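Local coordinates for protein ML032222a iGluR (Mnemiopsis leidyi, PDB 4YKI) that forms the ligand-binding domain of a ctenophore ionotropic glutamate receptor, which binds glycine and probably uses it to open the ion channel, at residues M109-K114 against Q210-A215; R144-L149 against F185-P190. All blocks are in the same frame, centred on the assembly; numbering follows the deposited sequence.

Interaction 1 (M109-K114 against Q210-A215); sequences MDAGIK and QSFEYA. With MG (magnesium ion), chain D.
The ring of F212 lies against the backbone of A111 and G112 on the partner strand. A111 O sits over one ring face, offset toward the rim, and A111 CB touches F212 CE2 at 3.5 Å. I113 CD1 reaches F212 CE1 at 3.7 Å, the two side chains crossing at about a right angle. A chi1 of 60° holds CG between the backbone N and the carbonyl carbon, which turns the ring against the backbone of the neighbouring strand. H145 meets the ring from outside the strand pair. An alanine here is likely to open a gap beside A111 and I113 and leave H145 without its ring partner. Further along, Y214 is on the same sheet face as M109 and A111. A111 CB stands over the Y214 ring in a CH-pi contact, 18° off the normal. M109 SD comes to the ring edge instead, 3.8 Å from Y214 CD2, a Met-aromatic contact. Three backbone hydrogen bonds join the strands: Y214 N to M109 O, A111 N to F212 O, and F212 N to A111 O. D110 and E213 form a non-hydrogen-bonded pair on the other face. D110 OD1 and E213 OE2 each bind magnesium at 2.1 Å, with their carboxylate planes 65° apart. D110 OD1 and E213 OE2 are only 2.8 Å apart, and the ion would probably offset their repulsion. Water 1, also on the metal, donates to E213 OE1 at 2.6 Å. D110 and E213 of the second subunit complete the site, and R236 of that subunit also pairs with E213. These are the two antiparallel strands that run between the lobes of the glutamate-receptor clamshell, here joined across a dimer by a shared magnesium site.

Interaction 2 (R144-L149 against F185-P190); sequences RHPETL and FIDEGP. With GLY (glycine), chain E.
R144 NE donates to D187 OD1 at 2.7 Å, and R144 NH2 donates to D187 OD2 at 2.9 Å. This is a side-on, two-nitrogen salt bridge at the glycine pocket of the clamshell, in which D187 is a second-shell partner of the ligand-touching R144. Both carboxylate oxygens use their syn lone pairs, and the two flat groups are 23° apart. The arm of R144 is extended from CG to NE, with chi1 at -175°, and it carries the guanidinium up to D187. That grip probably limits rotation of the guanidinium and sets one of its faces against the ligand, whose CA stands over the centre of the group. R144 NH1 also bridges to E17, and F63 makes a cation-pi contact with R144. E188 OE1 is only a long charge partner of R144 NH2, lying well out of the guanidinium plane. The same oxygen takes a hydrogen bond from the glycine N at 2.7 Å and is hydrogen-bonded to Y214 OH. The other oxygen, E188 OE2, is bonded to S93 and lies 3.2 Å from H145 CD2. The H145 ring and the E188 carboxylate cross steeply, and the ring's ND1 is hydrogen-bonded to N95. P146 packs against both acids, with its CG 3.6 Å from D187 OD1 and 3.7 Å from E188 CG. The first turn of helix 145-152 therefore rests against the end of strand 183-188. At that helix start the backbone N of H145 donates to the ligand carboxylate oxygen O, at 2.9 Å and an N-H...O angle of 151°.

How the interactions relate
Following the chain from the N terminus, the first segment met is in strand 109-118, and it carries the first half of interaction 1. The chain then passes through strand 137-141 to the start of helix 145-152, the first half of interaction 2. After 35 residues, strand 183-188 returns and closes this shorter loop. Strand 202-218 then closes the longer one, so the loop of interaction 2 lies wholly within that of interaction 1. Strand 109-118 pairs antiparallel with both 183-188 and 202-218, so both contacts reach one mixed sheet, interaction 2 adding the start of helix 145-152 to it. K114 N is 2.9 Å from D187 O, a probable hydrogen bond that joins them directly. The dimer metal site and the ligand pocket thus share one framework.

Interaction 1 (M109-K114 against Q210-A215)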
ATOM      1  N   MET B 109      -1.945  -0.244  -5.187  1.00 14.01           N
ATOM      2  CA  MET B 109      -3.380  -0.096  -4.889  1.00 13.91           C
ATOM      3  C   MET B 109      -3.832  -0.960  -3.716  1.00 13.47           C
ATOM      4  O   MET B 109      -3.758  -2.179  -3.755  1.00 14.16           O
ATOM      5  CB  MET B 109      -4.217  -0.455  -6.122  1.00 14.89           C
ATOM      6  CG  MET B 109      -5.691  -0.184  -5.949  1.00 14.63           C
ATOM      7  SD  MET B 109      -6.665  -0.519  -7.433  1.00 16.88           S
ATOM      8  CE  MET B 109      -5.985   0.642  -8.560  1.00 17.77           C
ATOM      9  N   ASP B 110      -4.374  -0.339  -2.678  1.00 12.99           N
ATOM     10  CA  ASP B 110      -5.011  -1.070  -1.590  1.00 13.45           C
ATOM     11  C   ASP B 110      -6.254  -1.753  -2.127  1.00 14.41           C
ATOM     12  O   ASP B 110      -6.983  -1.190  -2.925  1.00 15.54           O
ATOM     13  CB  ASP B 110      -5.458  -0.104  -0.448  1.00 14.71           C
ATOM     14  CG  ASP B 110      -4.387   0.181   0.612  1.00 15.57           C
ATOM     15  OD1 ASP B 110      -3.186  -0.093   0.394  1.00 14.25           O
ATOM     16  OD2 ASP B 110      -4.788   0.743   1.665  1.00 17.31           O
ATOM     17  N   ALA B 111      -6.508  -2.950  -1.634  1.00 13.48           N
ATOM     18  CA  ALA B 111      -7.698  -3.692  -2.009  1.00 13.36           C
ATOM     19  C   ALA B 111      -8.145  -4.560  -0.840  1.00 13.85           C
ATOM     20  O   ALA B 111      -7.372  -4.857   0.087  1.00 14.73           O
ATOM     21  CB  ALA B 111      -7.434  -4.550  -3.252  1.00 14.06           C
ATOM     22  N   GLY B 112      -9.411  -4.937  -0.891  1.00 13.99           N
ATOM     23  CA  GLY B 112      -9.997  -5.839   0.068  1.00 13.22           C
ATOM     24  C   GLY B 112     -10.804  -6.901  -0.641  1.00 12.30           C
ATOM     25  O   GLY B 112     -11.072  -6.811  -1.842  1.00 13.19           O
ATOM     26  N   ILE B 113     -11.169  -7.933   0.116  1.00 12.19           N
ATOM     27  CA  ILE B 113     -12.129  -8.925  -0.348  1.00 12.60           C
ATOM     28  C   ILE B 113     -13.534  -8.358  -0.232  1.00 13.03           C
ATOM     29  O   ILE B 113     -13.886  -7.734   0.777  1.00 14.05           O
ATOM     30  CB  ILE B 113     -11.996 -10.252   0.442  1.00 13.28           C
ATOM     31  CG1 ILE B 113     -10.584 -10.840   0.305  1.00 14.02           C
ATOM     32  CG2 ILE B 113     -13.038 -11.265  -0.007  1.00 13.45           C
ATOM     33  CD1 ILE B 113     -10.162 -11.109  -1.135  1.00 13.94           C
ATOM     34  N   LYS B 114     -14.311  -8.537  -1.301  1.00 12.57           N
ATOM     35  CA  LYS B 114     -15.681  -8.056  -1.371  1.00 13.51           C
ATOM     36  C   LYS B 114     -16.599  -9.178  -1.861  1.00 12.93           C
ATOM     37  O   LYS B 114     -16.294  -9.861  -2.835  1.00 13.44           O
ATOM     38  CB  LYS B 114     -15.782  -6.860  -2.319  1.00 15.36           C
ATOM     39  CG  LYS B 114     -17.188  -6.290  -2.365  1.00 18.12           C
ATOM     40  CD  LYS B 114     -17.305  -5.079  -3.231  1.00 24.29           C
ATOM     41  CE  LYS B 114     -18.701  -4.469  -3.151  1.00 27.36           C
ATOM     42  NZ  LYS B 114     -19.089  -4.042  -1.770  1.00 29.44           N
ATOM     43  N   GLN B 210     -10.412  -8.173   4.963  1.00 15.99           N
ATOM     44  CA  GLN B 210      -9.019  -8.417   4.590  1.00 15.49           C
ATOM     45  C   GLN B 210      -8.414  -7.161   3.953  1.00 15.44           C
ATOM     46  O   GLN B 210      -9.093  -6.382   3.275  1.00 21.58           O
ATOM     47  CB  GLN B 210      -8.818  -9.606   3.632  1.00 18.62           C
ATOM     48  CG  GLN B 210      -9.168 -10.978   4.164  1.00 18.72           C
ATOM     49  CD  GLN B 210      -8.168 -11.508   5.189  1.00 22.95           C
ATOM     50  OE1 GLN B 210      -6.959 -11.208   5.166  1.00 23.82           O
ATOM     51  NE2 GLN B 210      -8.679 -12.294   6.112  1.00 25.59           N
ATOM     52  N   SER B 211      -7.135  -6.973   4.203  1.00 14.84           N
ATOM     53  CA  SER B 211      -6.380  -5.862   3.671  1.00 16.03           C
ATOM     54  C   SER B 211      -5.188  -6.377   2.920  1.00 14.60           C
ATOM     55  O   SER B 211      -4.378  -7.106   3.492  1.00 15.80           O
ATOM     56  CB  SER B 211      -5.902  -5.022   4.845  1.00 17.40           C
ATOM     57  OG  SER B 211      -5.013  -4.012   4.439  1.00 17.72           O
ATOM     58  N   PHE B 212      -5.045  -5.965   1.661  1.00 13.54           N
ATOM     59  CA  PHE B 212      -3.910  -6.369   0.841  1.00 12.35           C
ATOM     60  C   PHE B 212      -3.658  -5.310  -0.241  1.00 11.67           C
ATOM     61  O   PHE B 212      -4.317  -4.276  -0.267  1.00 12.27           O
ATOM     62  CB  PHE B 212      -4.115  -7.790   0.275  1.00 11.49           C
ATOM     63  CG  PHE B 212      -5.329  -7.935  -0.593  1.00 12.40           C
ATOM     64  CD1 PHE B 212      -6.545  -8.237  -0.044  1.00 12.85           C
ATOM     65  CD2 PHE B 212      -5.244  -7.769  -1.967  1.00 11.83           C
ATOM     66  CE1 PHE B 212      -7.665  -8.358  -0.826  1.00 14.33           C
ATOM     67  CE2 PHE B 212      -6.365  -7.875  -2.759  1.00 13.25           C
ATOM     68  CZ  PHE B 212      -7.582  -8.174  -2.178  1.00 13.59           C
ATOM     69  N   GLU B 213      -2.670  -5.572  -1.082  1.00 11.63           N
ATOM     70  CA  GLU B 213      -2.247  -4.664  -2.138  1.00 11.32           C
ATOM     71  C   GLU B 213      -2.299  -5.369  -3.471  1.00 10.66           C
ATOM     72  O   GLU B 213      -2.176  -6.596  -3.554  1.00 11.58           O
ATOM     73  CB  GLU B 213      -0.779  -4.304  -1.948  1.00 11.71           C
ATOM     74  CG  GLU B 213      -0.474  -3.489  -0.746  1.00 13.01           C
ATOM     75  CD  GLU B 213      -0.830  -2.028  -0.905  1.00 13.21           C
ATOM     76  OE1 GLU B 213      -1.242  -1.590  -2.012  1.00 13.87           O
ATOM     77  OE2 GLU B 213      -0.647  -1.282   0.091  1.00 13.43           O
ATOM     78  N   TYR B 214      -2.407  -4.577  -4.532  1.00 10.99           N
ATOM     79  CA  TYR B 214      -1.966  -4.973  -5.847  1.00 10.07           C
ATOM     80  C   TYR B 214      -0.534  -4.485  -6.077  1.00 10.47           C
ATOM     81  O   TYR B 214      -0.182  -3.347  -5.754  1.00 10.95           O
ATOM     82  CB  TYR B 214      -2.872  -4.390  -6.944  1.00 11.02           C
ATOM     83  CG  TYR B 214      -4.275  -4.929  -6.967  1.00 10.98           C
ATOM     84  CD1 TYR B 214      -4.540  -6.259  -6.666  1.00 11.15           C
ATOM     85  CD2 TYR B 214      -5.333  -4.115  -7.314  1.00 11.22           C
ATOM     86  CE1 TYR B 214      -5.854  -6.759  -6.718  1.00 11.43           C
ATOM     87  CE2 TYR B 214      -6.616  -4.602  -7.391  1.00 11.23           C
ATOM     88  CZ  TYR B 214      -6.882  -5.911  -7.085  1.00 11.54           C
ATOM     89  OH  TYR B 214      -8.184  -6.331  -7.161  1.00 11.82           O
ATOM     90  N   ALA B 215       0.291  -5.371  -6.617  1.00 10.39           N
ATOM     91  CA  ALA B 215       1.661  -5.078  -6.932  1.00 10.37           C
ATOM     92  C   ALA B 215       2.028  -5.913  -8.152  1.00 10.66           C
ATOM     93  O   ALA B 215       1.189  -6.653  -8.683  1.00 11.11           O
ATOM     94  CB  ALA B 215       2.555  -5.412  -5.749  1.00 10.75           C
TER
HETATM   95 MG    MG D 302      -1.256   0.661   0.409  0.68 10.09          MG
HETATM   96  O   HOH W   1      -1.345   0.992  -1.672  1.00 13.61           O
HETATM   97  O   HOH W   2      -0.955   0.243   2.453  1.00 13.77           O

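Interaction 2 (R144-L149 against F185-P190)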
ATOM      1  N   ARG B 144      -6.789 -18.419  -7.377  1.00 12.38           N
ATOM      2  CA  ARG B 144      -6.770 -16.963  -7.401  1.00 11.76           C
ATOM      3  C   ARG B 144      -6.718 -16.520  -5.932  1.00 11.09           C
ATOM      4  O   ARG B 144      -7.051 -17.297  -5.028  1.00 11.58           O
ATOM      5  CB  ARG B 144      -8.034 -16.469  -8.121  1.00 12.12           C
ATOM      6  CG  ARG B 144      -8.174 -14.979  -8.365  1.00 11.06           C
ATOM      7  CD  ARG B 144      -9.563 -14.669  -8.897  1.00 11.32           C
ATOM      8  NE  ARG B 144      -9.909 -13.243  -8.897  1.00 11.08           N
ATOM      9  CZ  ARG B 144      -9.543 -12.353  -9.813  1.00 11.63           C
ATOM     10  NH1 ARG B 144      -8.772 -12.696 -10.829  1.00 11.84           N
ATOM     11  NH2 ARG B 144      -9.944 -11.090  -9.692  1.00 12.73           N
ATOM     12  N   HIS B 145      -6.344 -15.270  -5.701  1.00 10.64           N
ATOM     13  CA  HIS B 145      -6.078 -14.756  -4.358  1.00 10.52           C
ATOM     14  C   HIS B 145      -7.223 -14.903  -3.348  1.00 11.35           C
ATOM     15  O   HIS B 145      -6.964 -15.315  -2.238  1.00 11.62           O
ATOM     16  CB  HIS B 145      -5.589 -13.323  -4.509  1.00 10.94           C
ATOM     17  CG  HIS B 145      -5.553 -12.540  -3.254  1.00 11.15           C
ATOM     18  ND1 HIS B 145      -4.532 -12.648  -2.335  1.00 12.06           N
ATOM     19  CD2 HIS B 145      -6.403 -11.593  -2.795  1.00 11.39           C
ATOM     20  CE1 HIS B 145      -4.760 -11.781  -1.364  1.00 11.67           C
ATOM     21  NE2 HIS B 145      -5.886 -11.128  -1.618  1.00 12.00           N
ATOM     22  N   PRO B 146      -8.472 -14.543  -3.691  1.00 11.07           N
ATOM     23  CA  PRO B 146      -9.510 -14.683  -2.663  1.00 10.86           C
ATOM     24  C   PRO B 146      -9.610 -16.110  -2.116  1.00 11.38           C
ATOM     25  O   PRO B 146      -9.692 -16.297  -0.907  1.00 11.93           O
ATOM     26  CB  PRO B 146     -10.785 -14.219  -3.387  1.00 11.66           C
ATOM     27  CG  PRO B 146     -10.277 -13.242  -4.429  1.00 12.32           C
ATOM     28  CD  PRO B 146      -8.991 -13.876  -4.903  1.00 11.33           C
ATOM     29  N   GLU B 147      -9.591 -17.110  -2.990  1.00 11.25           N
ATOM     30  CA  GLU B 147      -9.586 -18.509  -2.563  1.00 11.66           C
ATOM     31  C   GLU B 147      -8.440 -18.776  -1.585  1.00 11.94           C
ATOM     32  O   GLU B 147      -8.634 -19.405  -0.553  1.00 12.05           O
ATOM     33  CB  GLU B 147      -9.461 -19.416  -3.779  1.00 12.06           C
ATOM     34  CG  GLU B 147      -9.506 -20.898  -3.429  1.00 12.79           C
ATOM     35  CD  GLU B 147      -9.137 -21.796  -4.586  1.00 14.03           C
ATOM     36  OE1 GLU B 147      -8.009 -21.644  -5.102  1.00 14.53           O
ATOM     37  OE2 GLU B 147      -9.962 -22.655  -4.965  1.00 17.03           O
ATOM     38  N   THR B 148      -7.248 -18.302  -1.922  1.00 12.03           N
ATOM     39  CA  THR B 148      -6.099 -18.518  -1.053  1.00 11.79           C
ATOM     40  C   THR B 148      -6.307 -17.879   0.318  1.00 12.94           C
ATOM     41  O   THR B 148      -6.043 -18.505   1.355  1.00 13.34           O
ATOM     42  CB  THR B 148      -4.828 -17.981  -1.716  1.00 12.41           C
ATOM     43  OG1 THR B 148      -4.474 -18.842  -2.804  1.00 14.21           O
ATOM     44  CG2 THR B 148      -3.671 -17.971  -0.743  1.00 13.26           C
ATOM     45  N   LEU B 149      -6.790 -16.642   0.342  1.00 12.41           N
ATOM     46  CA  LEU B 149      -7.029 -15.993   1.629  1.00 12.48           C
ATOM     47  C   LEU B 149      -8.064 -16.713   2.453  1.00 12.53           C
ATOM     48  O   LEU B 149      -7.895 -16.859   3.661  1.00 14.43           O
ATOM     49  CB  LEU B 149      -7.437 -14.536   1.473  1.00 14.06           C
ATOM     50  CG  LEU B 149      -6.369 -13.544   1.037  1.00 14.02           C
ATOM     51  CD1 LEU B 149      -6.899 -12.111   1.281  1.00 15.43           C
ATOM     52  CD2 LEU B 149      -5.045 -13.793   1.753  1.00 14.85           C
ATOM     53  N   PHE B 185     -20.842 -14.110  -5.132  1.00 11.85           N
ATOM     54  CA  PHE B 185     -19.488 -14.188  -5.658  1.00 11.93           C
ATOM     55  C   PHE B 185     -18.586 -13.404  -4.722  1.00 11.56           C
ATOM     56  O   PHE B 185     -18.861 -12.250  -4.410  1.00 12.54           O
ATOM     57  CB  PHE B 185     -19.461 -13.628  -7.086  1.00 12.16           C
ATOM     58  CG  PHE B 185     -18.085 -13.576  -7.726  1.00 12.00           C
ATOM     59  CD1 PHE B 185     -17.135 -14.556  -7.500  1.00 12.63           C
ATOM     60  CD2 PHE B 185     -17.766 -12.537  -8.574  1.00 12.68           C
ATOM     61  CE1 PHE B 185     -15.880 -14.464  -8.116  1.00 12.46           C
ATOM     62  CE2 PHE B 185     -16.524 -12.465  -9.175  1.00 12.98           C
ATOM     63  CZ  PHE B 185     -15.594 -13.427  -8.925  1.00 13.83           C
ATOM     64  N   ILE B 186     -17.518 -14.052  -4.261  1.00 11.46           N
ATOM     65  CA  ILE B 186     -16.569 -13.453  -3.334  1.00 11.91           C
ATOM     66  C   ILE B 186     -15.269 -13.223  -4.090  1.00 11.23           C
ATOM     67  O   ILE B 186     -14.647 -14.189  -4.540  1.00 12.06           O
ATOM     68  CB  ILE B 186     -16.302 -14.395  -2.128  1.00 11.88           C
ATOM     69  CG1 ILE B 186     -17.613 -14.765  -1.418  1.00 13.01           C
ATOM     70  CG2 ILE B 186     -15.303 -13.759  -1.143  1.00 13.31           C
ATOM     71  CD1 ILE B 186     -17.483 -15.879  -0.374  1.00 16.43           C
ATOM     72  N   ASP B 187     -14.876 -11.967  -4.235  1.00 11.09           N
ATOM     73  CA  ASP B 187     -13.685 -11.627  -5.014  1.00 11.67           C
ATOM     74  C   ASP B 187     -13.051 -10.344  -4.465  1.00 10.73           C
ATOM     75  O   ASP B 187     -12.978 -10.184  -3.247  1.00 11.93           O
ATOM     76  CB  ASP B 187     -13.981 -11.567  -6.525  1.00 12.03           C
ATOM     77  CG  ASP B 187     -12.714 -11.728  -7.354  1.00 11.80           C
ATOM     78  OD1 ASP B 187     -12.225 -12.886  -7.465  1.00 12.40           O
ATOM     79  OD2 ASP B 187     -12.188 -10.702  -7.837  1.00 12.52           O
ATOM     80  N   GLU B 188     -12.582  -9.457  -5.350  1.00 11.86           N
ATOM     81  CA  GLU B 188     -11.744  -8.323  -4.962  1.00 11.40           C
ATOM     82  C   GLU B 188     -12.452  -7.011  -5.280  1.00 11.56           C
ATOM     83  O   GLU B 188     -12.988  -6.829  -6.362  1.00 12.76           O
ATOM     84  CB  GLU B 188     -10.381  -8.403  -5.673  1.00 11.41           C
ATOM     85  CG  GLU B 188      -9.646  -9.702  -5.398  1.00 11.90           C
ATOM     86  CD  GLU B 188      -8.306  -9.815  -6.101  1.00 11.57           C
ATOM     87  OE1 GLU B 188      -8.064  -9.077  -7.088  1.00 11.92           O
ATOM     88  OE2 GLU B 188      -7.512 -10.701  -5.682  1.00 12.86           O
ATOM     89  N   GLY B 189     -12.398  -6.085  -4.331  1.00 12.35           N
ATOM     90  CA  GLY B 189     -13.112  -4.831  -4.432  1.00 12.72           C
ATOM     91  C   GLY B 189     -12.975  -4.086  -5.754  1.00 12.67           C
ATOM     92  O   GLY B 189     -13.972  -3.753  -6.386  1.00 13.12           O
ATOM     93  N   PRO B 190     -11.755  -3.779  -6.190  1.00 12.59           N
ATOM     94  CA  PRO B 190     -11.632  -2.929  -7.384  1.00 12.88           C
ATOM     95  C   PRO B 190     -12.121  -3.617  -8.658  1.00 13.19           C
ATOM     96  O   PRO B 190     -12.692  -2.990  -9.551  1.00 13.61           O
ATOM     97  CB  PRO B 190     -10.126  -2.638  -7.441  1.00 13.93           C
ATOM     98  CG  PRO B 190      -9.674  -2.784  -5.998  1.00 13.66           C
ATOM     99  CD  PRO B 190     -10.482  -3.916  -5.468  1.00 12.41           C
TER
HETATM  100  N   GLY E 301      -6.092 -10.244  -8.572  1.00 13.64           N
HETATM  101  CA  GLY E 301      -6.238 -11.716  -8.499  1.00 11.95           C
HETATM  102  C   GLY E 301      -5.022 -12.426  -7.955  1.00 11.26           C
HETATM  103  O   GLY E 301      -5.110 -13.658  -7.768  1.00 10.56           O
HETATM  104  OXT GLY E 301      -3.977 -11.776  -7.735  1.00 11.53           O